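Local coordinates for pseudopodium-enriched atypical kinase 1 (Homo sapiens, PDB 6BHC), which is a pseudokinase with a protein kinase fold that forms dimers and probably acts without ordinary catalysis, at residues Q363-C368 / C425-L430. The protein carries 1 engineered substitution. Residues are numbered along the deposited sequence; the frame is centred on the assembly and turned at random.
Sequences QTFTAC and CIVKIL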
loop_
_atom_site.group_PDB
_atom_site.type_symbol
_atom_site.label_atom_id
_atom_site.label_comp_id
_atom_site.label_asym_id
_atom_site.label_seq_id
_atom_site.Cartn_x
_atom_site.Cartn_y
_atom_site.Cartn_z
ATOM N N GLN A 363 -3.505 -20.177 -27.115
ATOM C CA GLN A 363 -3.537 -20.219 -28.574
ATOM C C GLN A 363 -2.336 -19.500 -29.173
ATOM O O GLN A 363 -1.718 -19.995 -30.124
ATOM C CB GLN A 363 -4.839 -19.606 -29.092
ATOM C CG GLN A 363 -6.061 -20.484 -28.899
ATOM C CD GLN A 363 -7.309 -19.882 -29.514
ATOM O OE1 GLN A 363 -7.534 -18.675 -29.433
ATOM N NE2 GLN A 363 -8.123 -20.723 -30.142
ATOM N N THR A 364 -1.993 -18.328 -28.635
ATOM C CA THR A 364 -0.803 -17.625 -29.103
ATOM C C THR A 364 0.464 -18.406 -28.778
ATOM O O THR A 364 1.433 -18.359 -29.545
ATOM C CB THR A 364 -0.743 -16.225 -28.489
ATOM O OG1 THR A 364 -2.013 -15.579 -28.643
ATOM C CG2 THR A 364 0.326 -15.386 -29.173
ATOM N N PHE A 365 0.467 -19.134 -27.660
ATOM C CA PHE A 365 1.628 -19.941 -27.294
ATOM C C PHE A 365 1.897 -21.019 -28.338
ATOM O O PHE A 365 3.025 -21.166 -28.821
ATOM C CB PHE A 365 1.408 -20.561 -25.913
ATOM C CG PHE A 365 2.616 -21.256 -25.351
ATOM C CD1 PHE A 365 3.538 -20.561 -24.585
ATOM C CD2 PHE A 365 2.824 -22.608 -25.577
ATOM C CE1 PHE A 365 4.647 -21.199 -24.060
ATOM C CE2 PHE A 365 3.932 -23.252 -25.056
ATOM C CZ PHE A 365 4.844 -22.546 -24.296
ATOM N N THR A 366 0.863 -21.779 -28.708
ATOM C CA THR A 366 1.043 -22.846 -29.687
ATOM C C THR A 366 1.356 -22.297 -31.074
ATOM O O THR A 366 2.055 -22.953 -31.854
ATOM C CB THR A 366 -0.204 -23.727 -29.744
ATOM O OG1 THR A 366 -1.310 -22.957 -30.231
ATOM C CG2 THR A 366 -0.538 -24.266 -28.361
ATOM N N ALA A 367 0.850 -21.107 -31.398
ATOM C CA ALA A 367 1.071 -20.526 -32.716
ATOM C C ALA A 367 2.466 -19.937 -32.880
ATOM O O ALA A 367 2.915 -19.758 -34.017
ATOM C CB ALA A 367 0.022 -19.448 -32.998
ATOM N N CYS A 368 3.154 -19.634 -31.787
ATOM C CA CYS A 368 4.504 -19.087 -31.877
ATOM C C CYS A 368 5.474 -20.161 -32.351
ATOM O O CYS A 368 5.561 -21.225 -31.723
ATOM C CB CYS A 368 4.950 -18.531 -30.528
ATOM S SG CYS A 368 4.218 -16.943 -30.077
ATOM N N CYS A 425 6.498 -24.636 -18.566
ATOM C CA CYS A 425 6.263 -26.025 -18.184
ATOM C C CYS A 425 4.806 -26.257 -17.800
ATOM O O CYS A 425 4.214 -27.274 -18.179
ATOM C CB CYS A 425 7.194 -26.418 -17.038
ATOM S SG CYS A 425 8.955 -26.337 -17.453
ATOM N N ILE A 426 4.208 -25.323 -17.055
ATOM C CA ILE A 426 2.821 -25.488 -16.632
ATOM C C ILE A 426 1.879 -25.410 -17.828
ATOM O O ILE A 426 0.911 -26.175 -17.924
ATOM C CB ILE A 426 2.462 -24.444 -15.559
ATOM C CG1 ILE A 426 3.294 -24.671 -14.297
ATOM C CG2 ILE A 426 0.977 -24.501 -15.225
ATOM C CD1 ILE A 426 3.121 -26.054 -13.699
ATOM N N VAL A 427 2.144 -24.488 -18.757
ATOM C CA VAL A 427 1.289 -24.347 -19.932
ATOM C C VAL A 427 1.329 -25.611 -20.780
ATOM O O VAL A 427 0.288 -26.111 -21.224
ATOM C CB VAL A 427 1.700 -23.104 -20.746
ATOM C CG1 VAL A 427 1.066 -23.137 -22.127
ATOM C CG2 VAL A 427 1.305 -21.833 -20.011
ATOM N N LYS A 428 2.527 -26.155 -21.010
ATOM C CA LYS A 428 2.645 -27.345 -21.846
ATOM C C LYS A 428 1.939 -28.544 -21.227
ATOM O O LYS A 428 1.498 -29.444 -21.951
ATOM C CB LYS A 428 4.120 -27.657 -22.110
ATOM C CG LYS A 428 4.771 -26.709 -23.110
ATOM C CD LYS A 428 6.191 -27.130 -23.467
ATOM C CE LYS A 428 7.149 -26.921 -22.305
ATOM N NZ LYS A 428 8.560 -27.201 -22.692
ATOM N N ILE A 429 1.814 -28.576 -19.898
ATOM C CA ILE A 429 1.048 -29.642 -19.260
ATOM C C ILE A 429 -0.445 -29.439 -19.491
ATOM O O ILE A 429 -1.184 -30.397 -19.747
ATOM C CB ILE A 429 1.385 -29.720 -17.759
ATOM C CG1 ILE A 429 2.846 -30.123 -17.560
ATOM C CG2 ILE A 429 0.469 -30.707 -17.052
ATOM C CD1 ILE A 429 3.278 -30.148 -16.105
ATOM N N LEU A 430 -0.911 -28.191 -19.422
ATOM C CA LEU A 430 -2.330 -27.896 -19.583
ATOM C C LEU A 430 -2.784 -27.874 -21.037
ATOM O O LEU A 430 -3.992 -27.812 -21.285
ATOM C CB LEU A 430 -2.666 -26.552 -18.934
ATOM C CG LEU A 430 -2.626 -26.512 -17.407
ATOM C CD1 LEU A 430 -2.890 -25.101 -16.909
ATOM C CD2 LEU A 430 -3.635 -27.490 -16.825
#
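Phe365 and Val427 bring two helices together near their C-terminal ends, 359-367 and 420-430, with CA atoms 8.6 Å apart and no hydrogen bond passing between the segments. Just past the contact Cys368 leaves helical backbone angles, its N-H bonding weakly back to Thr364 O and Phe365 O. What joins the segments is one aromatic ring. CG1 of Val427 sits over a face of the Phe365 ring, 4.0 Å from the ring centroid and 13° off the normal, a CH-pi contact displaced toward the rim, where CD2 of Phe365 lies 3.9 Å from the methyl. The two side chains approach from opposite directions; with CG anti to its backbone N (chi1 -172°), Phe365 carries its ring out to meet that methyl. Between the two helices the chain runs largely through helices 371-396 and 406-417 and forms no strand, so the contact joins two members of a C-terminal helical region; Arg374 and Leu378 also touch Phe365, and Phe362 meets Val427. The Lys428 side chain runs at about a right angle to that of Phe365, its CG coming obliquely to 4.1 Å from CE2 of Phe365, so the aliphatic base of this exposed lysine flanks a buried phenyl group. In the turn bearing Phe365, Gln363 O accepts hydrogen bonds from Thr366 OG1 (3.0 Å) and the backbone N of Ala367, both from the same face of its carbonyl plane.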